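Long-range contacts in polyphenol oxidase, chloroplastic (Malus domestica, PDB 6ELV), which catalyses the oxidation of monophenols and o-diphenols to o-quinones, and is represented here by its separately expressed C-terminal domain: residues S23-V28 with V125-K130; F56-A61 with V90-K95; D65-D70 with T81-S86. All coordinates share one frame; numbering follows the deposited sequence. Where two conformers were deposited one is given.

Interaction 1 of 3, residues S23-V28 with V125-K130; sequences SKISTV and VTLVPK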
loop_
_atom_site.group_PDB
_atom_site.type_symbol
_atom_site.label_atom_id
_atom_site.label_comp_id
_atom_site.label_asym_id
_atom_site.label_seq_id
_atom_site.Cartn_x
_atom_site.Cartn_y
_atom_site.Cartn_z
ATOM N N SER A 23 -13.386 -4.253 1.777
ATOM C CA SER A 23 -13.790 -3.491 0.608
ATOM C C SER A 23 -12.596 -2.630 0.199
ATOM O O SER A 23 -11.610 -2.515 0.934
ATOM C CB SER A 23 -15.012 -2.632 0.933
ATOM O OG SER A 23 -15.649 -2.186 -0.244
ATOM N N LYS A 24 -12.695 -2.011 -0.975
ATOM C CA LYS A 24 -11.649 -1.108 -1.442
ATOM C C LYS A 24 -11.566 0.111 -0.534
ATOM O O LYS A 24 -12.584 0.732 -0.207
ATOM C CB LYS A 24 -11.941 -0.684 -2.875
ATOM C CG LYS A 24 -10.932 0.276 -3.460
ATOM C CD LYS A 24 -11.082 0.375 -4.974
ATOM C CE LYS A 24 -12.137 1.352 -5.410
ATOM N NZ LYS A 24 -11.866 1.766 -6.822
ATOM N N ILE A 25 -10.344 0.459 -0.126
ATOM C CA ILE A 25 -10.104 1.629 0.704
ATOM C C ILE A 25 -8.922 2.400 0.141
ATOM O O ILE A 25 -8.077 1.867 -0.577
ATOM C CB ILE A 25 -9.817 1.275 2.175
ATOM C CG1 ILE A 25 -8.534 0.445 2.264
ATOM C CG2 ILE A 25 -11.004 0.567 2.800
ATOM C CD1 ILE A 25 -7.795 0.603 3.538
ATOM N N SER A 26 -8.860 3.671 0.499
ATOM C CA SER A 26 -7.701 4.475 0.173
ATOM C C SER A 26 -7.262 5.243 1.409
ATOM O O SER A 26 -8.034 5.460 2.346
ATOM C CB SER A 26 -7.961 5.415 -1.005
ATOM O OG SER A 26 -8.913 6.405 -0.669
ATOM N N THR A 27 -5.992 5.628 1.406
ATOM C CA THR A 27 -5.404 6.303 2.547
ATOM C C THR A 27 -4.260 7.188 2.075
ATOM O O THR A 27 -3.548 6.852 1.126
ATOM C CB THR A 27 -4.960 5.254 3.582
ATOM O OG1 THR A 27 -4.636 5.877 4.823
ATOM C CG2 THR A 27 -3.807 4.382 3.090
ATOM N N VAL A 28 -4.094 8.325 2.742
ATOM C CA VAL A 28 -3.005 9.250 2.445
ATOM C C VAL A 28 -1.774 8.815 3.225
ATOM O O VAL A 28 -1.817 8.709 4.456
ATOM C CB VAL A 28 -3.391 10.690 2.807
ATOM C CG1 VAL A 28 -2.187 11.608 2.593
ATOM C CG2 VAL A 28 -4.569 11.164 1.980
ATOM N N VAL A 125 -2.706 5.794 -1.389
ATOM C CA VAL A 125 -2.573 4.364 -1.629
ATOM C C VAL A 125 -3.958 3.749 -1.530
ATOM O O VAL A 125 -4.669 3.968 -0.541
ATOM C CB VAL A 125 -1.609 3.717 -0.621
ATOM C CG1 VAL A 125 -1.537 2.205 -0.832
ATOM C CG2 VAL A 125 -0.209 4.333 -0.780
ATOM N N THR A 126 -4.318 2.960 -2.538
ATOM C CA THR A 126 -5.592 2.257 -2.588
ATOM C C THR A 126 -5.324 0.762 -2.495
ATOM O O THR A 126 -4.478 0.235 -3.226
ATOM C CB THR A 126 -6.323 2.592 -3.897
ATOM O OG1 THR A 126 -6.591 3.999 -3.955
ATOM C CG2 THR A 126 -7.655 1.871 -4.010
ATOM N N LEU A 127 -6.052 0.090 -1.606
ATOM C CA LEU A 127 -5.981 -1.358 -1.452
ATOM C C LEU A 127 -7.301 -1.939 -1.937
ATOM O O LEU A 127 -8.371 -1.531 -1.467
ATOM C CB LEU A 127 -5.736 -1.738 0.007
ATOM C CG LEU A 127 -4.511 -1.108 0.677
ATOM C CD1 LEU A 127 -4.382 -1.648 2.083
ATOM C CD2 LEU A 127 -3.256 -1.386 -0.109
ATOM N N VAL A 128 -7.224 -2.892 -2.857
ATOM C CA VAL A 128 -8.387 -3.451 -3.536
ATOM C C VAL A 128 -8.448 -4.936 -3.231
ATOM O O VAL A 128 -7.719 -5.730 -3.831
ATOM C CB VAL A 128 -8.302 -3.225 -5.055
ATOM C CG1 VAL A 128 -9.576 -3.694 -5.717
ATOM C CG2 VAL A 128 -8.001 -1.752 -5.397
ATOM N N PRO A 129 -9.304 -5.364 -2.304
ATOM C CA PRO A 129 -9.393 -6.796 -2.028
ATOM C C PRO A 129 -10.048 -7.510 -3.199
ATOM O O PRO A 129 -11.020 -7.021 -3.791
ATOM C CB PRO A 129 -10.247 -6.865 -0.757
ATOM C CG PRO A 129 -11.123 -5.653 -0.847
ATOM C CD PRO A 129 -10.241 -4.579 -1.479
ATOM N N LYS A 130 -9.497 -8.669 -3.533
ATOM C CA LYS A 130 -10.027 -9.525 -4.585
ATOM C C LYS A 130 -10.613 -10.814 -4.039
ATOM O O LYS A 130 -11.686 -11.232 -4.477
ATOM C CB LYS A 130 -8.944 -9.824 -5.630
ATOM C CG LYS A 130 -8.354 -8.571 -6.275
ATOM C CD LYS A 130 -9.417 -7.758 -6.983
ATOM C CE LYS A 130 -9.944 -8.475 -8.208
ATOM N NZ LYS A 130 -10.693 -7.550 -9.104
#

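Interaction 2 of 3, residues F56-A61 with V90-K95; sequences FDRDVA and VPHSHK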
loop_
_atom_site.group_PDB
_atom_site.type_symbol
_atom_site.label_atom_id
_atom_site.label_comp_id
_atom_site.label_asym_id
_atom_site.label_seq_id
_atom_site.Cartn_x
_atom_site.Cartn_y
_atom_site.Cartn_z
ATOM N N PHE A 56 -3.750 -13.284 8.008
ATOM C CA PHE A 56 -4.856 -14.052 7.451
ATOM C C PHE A 56 -4.647 -15.517 7.813
ATOM O O PHE A 56 -3.550 -15.930 8.199
ATOM C CB PHE A 56 -4.934 -13.896 5.922
ATOM C CG PHE A 56 -3.639 -14.207 5.229
ATOM C CD1 PHE A 56 -2.649 -13.243 5.093
ATOM C CD2 PHE A 56 -3.380 -15.491 4.765
ATOM C CE1 PHE A 56 -1.454 -13.552 4.495
ATOM C CE2 PHE A 56 -2.179 -15.798 4.156
ATOM C CZ PHE A 56 -1.218 -14.826 4.027
ATOM N N ASP A 57 -5.712 -16.297 7.675
ATOM C CA ASP A 57 -5.623 -17.740 7.869
ATOM C C ASP A 57 -4.965 -18.364 6.643
ATOM O O ASP A 57 -5.371 -18.098 5.510
ATOM C CB ASP A 57 -7.011 -18.353 8.047
ATOM C CG ASP A 57 -7.607 -18.120 9.428
ATOM O OD1 ASP A 57 -7.003 -17.442 10.277
ATOM O OD2 ASP A 57 -8.724 -18.622 9.653
ATOM N N ARG A 58 -3.992 -19.250 6.871
ATOM C CA ARG A 58 -3.243 -19.836 5.765
ATOM C C ARG A 58 -4.110 -20.672 4.833
ATOM O O ARG A 58 -3.780 -20.792 3.649
ATOM C CB ARG A 58 -2.081 -20.661 6.299
ATOM C CG ARG A 58 -0.978 -19.807 6.882
ATOM C CD ARG A 58 0.067 -20.667 7.592
ATOM N NE ARG A 58 1.107 -19.849 8.214
ATOM C CZ ARG A 58 2.290 -19.575 7.673
ATOM N NH1 ARG A 58 2.628 -20.090 6.500
ATOM N NH2 ARG A 58 3.149 -18.804 8.321
ATOM N N ASP A 59 -5.218 -21.241 5.325
ATOM C CA ASP A 59 -6.100 -22.045 4.480
ATOM C C ASP A 59 -7.085 -21.214 3.664
ATOM O O ASP A 59 -7.959 -21.789 3.006
ATOM C CB ASP A 59 -6.817 -23.145 5.280
ATOM C CG ASP A 59 -7.751 -22.608 6.356
ATOM O OD1 ASP A 59 -8.076 -21.406 6.367
ATOM O OD2 ASP A 59 -8.164 -23.416 7.210
ATOM N N VAL A 60 -6.948 -19.890 3.676
ATOM C CA VAL A 60 -7.789 -18.988 2.898
ATOM C C VAL A 60 -6.907 -18.370 1.818
ATOM O O VAL A 60 -5.913 -17.708 2.135
ATOM C CB VAL A 60 -8.400 -17.897 3.793
ATOM C CG1 VAL A 60 -9.131 -16.846 2.951
ATOM C CG2 VAL A 60 -9.331 -18.508 4.839
ATOM N N ALA A 61 -7.262 -18.562 0.546
ATOM C CA ALA A 61 -6.558 -17.856 -0.520
ATOM C C ALA A 61 -6.783 -16.360 -0.356
ATOM O O ALA A 61 -7.913 -15.919 -0.110
ATOM C CB ALA A 61 -7.087 -18.287 -1.886
ATOM N N VAL A 90 -1.413 -18.445 -1.595
ATOM C CA VAL A 90 -2.117 -19.661 -2.010
ATOM C C VAL A 90 -2.436 -20.461 -0.750
ATOM O O VAL A 90 -1.620 -20.505 0.188
ATOM C CB VAL A 90 -1.336 -20.450 -3.084
ATOM C CG1 VAL A 90 -0.114 -21.046 -2.522
ATOM C CG2 VAL A 90 -2.174 -21.555 -3.740
ATOM N N PRO A 91 -3.616 -21.066 -0.671
ATOM C CA PRO A 91 -4.012 -21.744 0.565
ATOM C C PRO A 91 -3.118 -22.935 0.856
ATOM O O PRO A 91 -2.724 -23.682 -0.044
ATOM C CB PRO A 91 -5.456 -22.178 0.294
ATOM C CG PRO A 91 -5.670 -22.009 -1.171
ATOM C CD PRO A 91 -4.693 -21.033 -1.671
ATOM N N HIS A 92 -2.791 -23.096 2.129
ATOM C CA HIS A 92 -1.896 -24.161 2.549
ATOM C C HIS A 92 -2.087 -24.386 4.034
ATOM O O HIS A 92 -2.763 -23.612 4.724
ATOM C CB HIS A 92 -0.433 -23.805 2.239
ATOM C CG HIS A 92 0.066 -22.588 2.962
ATOM N ND1 HIS A 92 -0.184 -21.309 2.518
ATOM C CD2 HIS A 92 0.792 -22.454 4.099
ATOM C CE1 HIS A 92 0.371 -20.442 3.346
ATOM N NE2 HIS A 92 0.979 -21.105 4.311
ATOM N N SER A 93 -1.476 -25.462 4.522
ATOM C CA SER A 93 -1.401 -25.661 5.955
ATOM C C SER A 93 0.046 -25.584 6.410
ATOM O O SER A 93 0.986 -25.701 5.622
ATOM C CB SER A 93 -2.053 -26.972 6.399
ATOM O OG SER A 93 -1.336 -28.066 5.903
ATOM N N HIS A 94 0.198 -25.318 7.698
ATOM C CA HIS A 94 1.496 -25.168 8.328
ATOM C C HIS A 94 1.481 -25.973 9.614
ATOM O O HIS A 94 0.499 -25.941 10.359
ATOM C CB HIS A 94 1.714 -23.685 8.599
ATOM C CG HIS A 94 3.014 -23.321 9.242
ATOM N ND1 HIS A 94 3.375 -23.715 10.516
ATOM C CD2 HIS A 94 3.992 -22.492 8.809
ATOM C CE1 HIS A 94 4.541 -23.160 10.815
ATOM N NE2 HIS A 94 4.934 -22.411 9.800
ATOM N N LYS A 95 2.592 -26.676 9.862
ATOM C CA LYS A 95 2.725 -27.635 10.956
ATOM C C LYS A 95 2.477 -27.041 12.338
ATOM O O LYS A 95 2.183 -27.802 13.269
ATOM C CB LYS A 95 4.132 -28.266 10.913
ATOM C CG LYS A 95 5.237 -27.198 11.088
ATOM C CD LYS A 95 6.608 -27.651 10.658
ATOM C CE LYS A 95 7.626 -26.654 11.135
ATOM N NZ LYS A 95 7.662 -26.642 12.621
#

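Interaction 3 of 3, residues D65-D70 with T81-S86; sequences DVYVND and TEFAGS. With CA (calcium ion), chain B.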
loop_
_atom_site.group_PDB
_atom_site.type_symbol
_atom_site.label_atom_id
_atom_site.label_comp_id
_atom_site.label_asym_id
_atom_site.label_seq_id
_atom_site.Cartn_x
_atom_site.Cartn_y
_atom_site.Cartn_z
ATOM N N ASP A 65 -4.887 -6.033 -4.475
ATOM C CA ASP A 65 -4.092 -5.235 -5.389
ATOM C C ASP A 65 -3.873 -3.847 -4.797
ATOM O O ASP A 65 -4.694 -3.343 -4.025
ATOM C CB ASP A 65 -4.757 -5.155 -6.764
ATOM C CG ASP A 65 -4.947 -6.523 -7.409
ATOM O OD1 ASP A 65 -4.188 -7.473 -7.106
ATOM O OD2 ASP A 65 -5.858 -6.643 -8.244
ATOM N N VAL A 66 -2.747 -3.240 -5.156
ATOM C CA VAL A 66 -2.327 -1.962 -4.598
ATOM C C VAL A 66 -2.144 -0.966 -5.730
ATOM O O VAL A 66 -1.456 -1.265 -6.718
ATOM C CB VAL A 66 -1.011 -2.109 -3.816
ATOM C CG1 VAL A 66 -0.629 -0.787 -3.156
ATOM C CG2 VAL A 66 -1.119 -3.226 -2.788
ATOM N N TYR A 67 -2.745 0.212 -5.572
ATOM C CA TYR A 67 -2.647 1.303 -6.533
ATOM C C TYR A 67 -2.197 2.571 -5.817
ATOM O O TYR A 67 -2.387 2.727 -4.609
ATOM C CB TYR A 67 -3.994 1.567 -7.232
ATOM C CG TYR A 67 -4.464 0.428 -8.099
ATOM C CD1 TYR A 67 -4.989 -0.734 -7.541
ATOM C CD2 TYR A 67 -4.397 0.515 -9.481
ATOM C CE1 TYR A 67 -5.420 -1.771 -8.342
ATOM C CE2 TYR A 67 -4.828 -0.520 -10.286
ATOM C CZ TYR A 67 -5.323 -1.668 -9.709
ATOM O OH TYR A 67 -5.755 -2.706 -10.506
ATOM N N VAL A 68 -1.629 3.499 -6.580
ATOM C CA VAL A 68 -1.193 4.785 -6.045
ATOM C C VAL A 68 -1.717 5.894 -6.946
ATOM O O VAL A 68 -1.752 5.744 -8.171
ATOM C CB VAL A 68 0.352 4.832 -5.952
ATOM C CG1 VAL A 68 0.846 6.189 -5.466
ATOM C CG2 VAL A 68 0.852 3.749 -5.018
ATOM N N ASN A 69 -2.087 7.026 -6.346
ATOM C CA ASN A 69 -2.441 8.202 -7.128
ATOM C C ASN A 69 -1.948 9.459 -6.430
ATOM O O ASN A 69 -1.645 9.459 -5.240
ATOM C CB ASN A 69 -3.948 8.302 -7.479
ATOM C CG ASN A 69 -4.853 8.581 -6.282
ATOM O OD1 ASN A 69 -5.392 7.655 -5.674
ATOM N ND2 ASN A 69 -5.079 9.854 -5.978
ATOM N N ASP A 70 -1.908 10.537 -7.213
ATOM C CA ASP A 70 -1.495 11.848 -6.740
ATOM C C ASP A 70 -2.501 12.350 -5.707
ATOM O O ASP A 70 -3.716 12.355 -5.953
ATOM C CB ASP A 70 -1.421 12.768 -7.963
ATOM C CG ASP A 70 -0.848 14.136 -7.666
ATOM O OD1 ASP A 70 -1.355 14.820 -6.748
ATOM O OD2 ASP A 70 0.083 14.561 -8.396
ATOM N N THR A 81 -5.612 6.298 -10.771
ATOM C CA THR A 81 -4.778 5.402 -9.984
ATOM C C THR A 81 -3.934 4.502 -10.872
ATOM O O THR A 81 -4.352 4.073 -11.953
ATOM C CB THR A 81 -5.600 4.535 -9.025
ATOM O OG1 THR A 81 -6.406 3.615 -9.768
ATOM C CG2 THR A 81 -6.481 5.364 -8.122
ATOM N N GLU A 82 -2.745 4.196 -10.370
ATOM C CA GLU A 82 -1.723 3.454 -11.093
ATOM C C GLU A 82 -1.355 2.212 -10.299
ATOM O O GLU A 82 -1.004 2.313 -9.121
ATOM C CB GLU A 82 -0.475 4.324 -11.225
ATOM C CG GLU A 82 0.591 3.715 -12.070
ATOM C CD GLU A 82 0.189 3.639 -13.527
ATOM O OE1 GLU A 82 -0.631 4.474 -13.974
ATOM O OE2 GLU A 82 0.685 2.723 -14.217
ATOM N N PHE A 83 -1.388 1.059 -10.963
ATOM C CA PHE A 83 -1.089 -0.207 -10.312
ATOM C C PHE A 83 0.354 -0.240 -9.821
ATOM O O PHE A 83 1.295 0.036 -10.576
ATOM C CB PHE A 83 -1.326 -1.340 -11.310
ATOM C CG PHE A 83 -0.956 -2.694 -10.781
ATOM C CD1 PHE A 83 -1.738 -3.323 -9.815
ATOM C CD2 PHE A 83 0.174 -3.351 -11.235
ATOM C CE1 PHE A 83 -1.398 -4.579 -9.318
ATOM C CE2 PHE A 83 0.508 -4.618 -10.729
ATOM C CZ PHE A 83 -0.287 -5.216 -9.780
ATOM N N ALA A 84 0.528 -0.637 -8.561
ATOM C CA ALA A 84 1.845 -0.751 -7.941
ATOM C C ALA A 84 2.271 -2.184 -7.641
ATOM O O ALA A 84 3.483 -2.449 -7.578
ATOM C CB ALA A 84 1.895 0.055 -6.639
ATOM N N GLY A 85 1.334 -3.100 -7.430
ATOM C CA GLY A 85 1.676 -4.469 -7.092
ATOM C C GLY A 85 0.513 -5.144 -6.403
ATOM O O GLY A 85 -0.548 -4.557 -6.215
ATOM N N SER A 86 0.734 -6.399 -6.030
ATOM C CA SER A 86 -0.312 -7.222 -5.434
ATOM C C SER A 86 0.283 -8.099 -4.357
ATOM O O SER A 86 1.452 -8.487 -4.425
ATOM C CB SER A 86 -0.948 -8.187 -6.439
ATOM O OG SER A 86 -1.510 -7.502 -7.531
HETATM CA CA CA B . 0.392 16.622 -7.061
HETATM O O HOH W 1 0.990 19.000 -7.352
HETATM O O HOH W 2 2.116 16.670 -8.749
#

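Interaction 1 of 3, residues S23-V28 with V125-K130
I25 and L127 face each other as an antiparallel hydrogen-bonded pair in the more buried part of the contact, which four backbone bonds grip. I25 N reaches L127 O over 3.1 Å, and L127 N returns a bond to I25 O of 2.9 Å. T27 and V125 repeat the exchange, with V125 N lying 2.9 Å from T27 O in a nearly straight bond (168° at the hydrogen). All four send their side chains to one face, where F17 lies against I25 and T27, and I139 against T27 and L127; CG1 of I25 approaches CB of L127 at 4.2 Å, while T27 OG1 bonds to V12 O. S26 and T126, between them, form a non-hydrogen-bonded pair on the opposite face, with S26 CB 3.5 Å from T126 OG1. S23 and K24 lie on the solvent side, held by van der Waals contacts. K24, its CG anti to the backbone N (chi1 179°), slants across T126, with CG 3.7 Å from T126 CG2, and then runs beside V128. The ring of P129 rests on the backbone of S23, CD 3.5 Å from S23 O. Such alternation of pair types is the signature of a regular antiparallel sheet, here joining strands 25-30 and 122-131.

Interaction 2 of 3, residues F56-A61 with V90-K95
With CG set opposite its carbonyl carbon (chi1 -71°) and the chain extended from CG to NE, R58 starts with CB over the face of the H92 ring, passes by NE2, and brings its guanidinium edge-on to H92 and under H94. H92 CG stands between its backbone N and carbonyl carbon (chi1 62°), which turns the ring to R58; R58 CB lies 3.9 Å from the ring centroid, a CH-pi contact. Farther along, NH1 of R58 donates to NE2 of H92 at 2.9 Å, in the ring plane. ND1 of H92 gives its hydrogen to V90 O, 2.9 Å away and almost straight, so both ring nitrogens are engaged and the rotation of the imidazole is fixed. R58 opens the loop after strand 48-57, in a type I beta turn from D57 to V60, and H92 N docks the loop following strand 82-89 onto it by bonding to R58 O (2.9 Å). H94 CD2 stands over the centre of the guanidinium, 3.6 Å from CZ of R58, with the two planes inclined at 50°; ND1 of H94 bonds instead to H96 N. R58 NE is held by K99 O at the start of strand 99-107. Beyond the turn, CB of A61 packs against CD of P91 at 3.6 Å.

Interaction 3 of 3, residues D65-D70 with T81-S86
Y67 and F83 meet in a T-shaped stack: the edge of the F83 ring is directed at the face of the Y67 ring, with centroids 5.6 Å apart and planes at 70°. F83 CD1 rises over that face toward its rim, while CE2 of Y67 touches CB of F83 at 3.7 Å. Y67 CG stands opposite the carbonyl carbon (chi1 -65°), which tips the ring over the backbone of F83. An alanine here would probably leave the F83 edge without its aromatic face and open a gap beside F83 CB. Beside the stack, in one of the two S86 conformers, OG donates to D65 OD1, which is also in a salt bridge with K63. The backbone sets these positions. V68 and E82 exchange two bonds, but V66 faces both A84 and G85, a classic beta bulge: A84 N bonds to V66 O at 2.8 Å, whereas G85 N makes only a weak bond to it. At the backbone angles of G85 a side chain would collide with the preceding carbonyl oxygen. D70 binds the calcium ion through OD1 and OD2, each 2.5 Å from the metal, joined by D72, D120 and waters. In the hairpin of strands 62-70 and 82-89, V66 lies against L104 and L106 of strand 99-107, V68 and A84 against L111 of helix 109-115, and strand 122-131 runs beside strand 62-70, on the side away from strand 82-89.

Interactions 1 and 3 belong to the same mixed sheet, their centres about 9 Å apart. Strands 122-131 and 62-70 are neighbours in it, and D65 O and Y67 O receive probable hydrogen bonds from V128 N and T126 N, so the two contacts run on as one surface from strand 25-30 to strand 82-89. Interaction 2 lies apart, with centres about 23 Å from interaction 1 and about 25 Å from interaction 3, where loops following strands 48-57 and 82-89 meet at the surface. Along the chain the contacts nest: 65-70 with 81-86 inside 56-61 with 90-95, itself inside 23-28 with 125-130. The outermost pairing thus brings strands from the two ends of the domain together beside the hairpin.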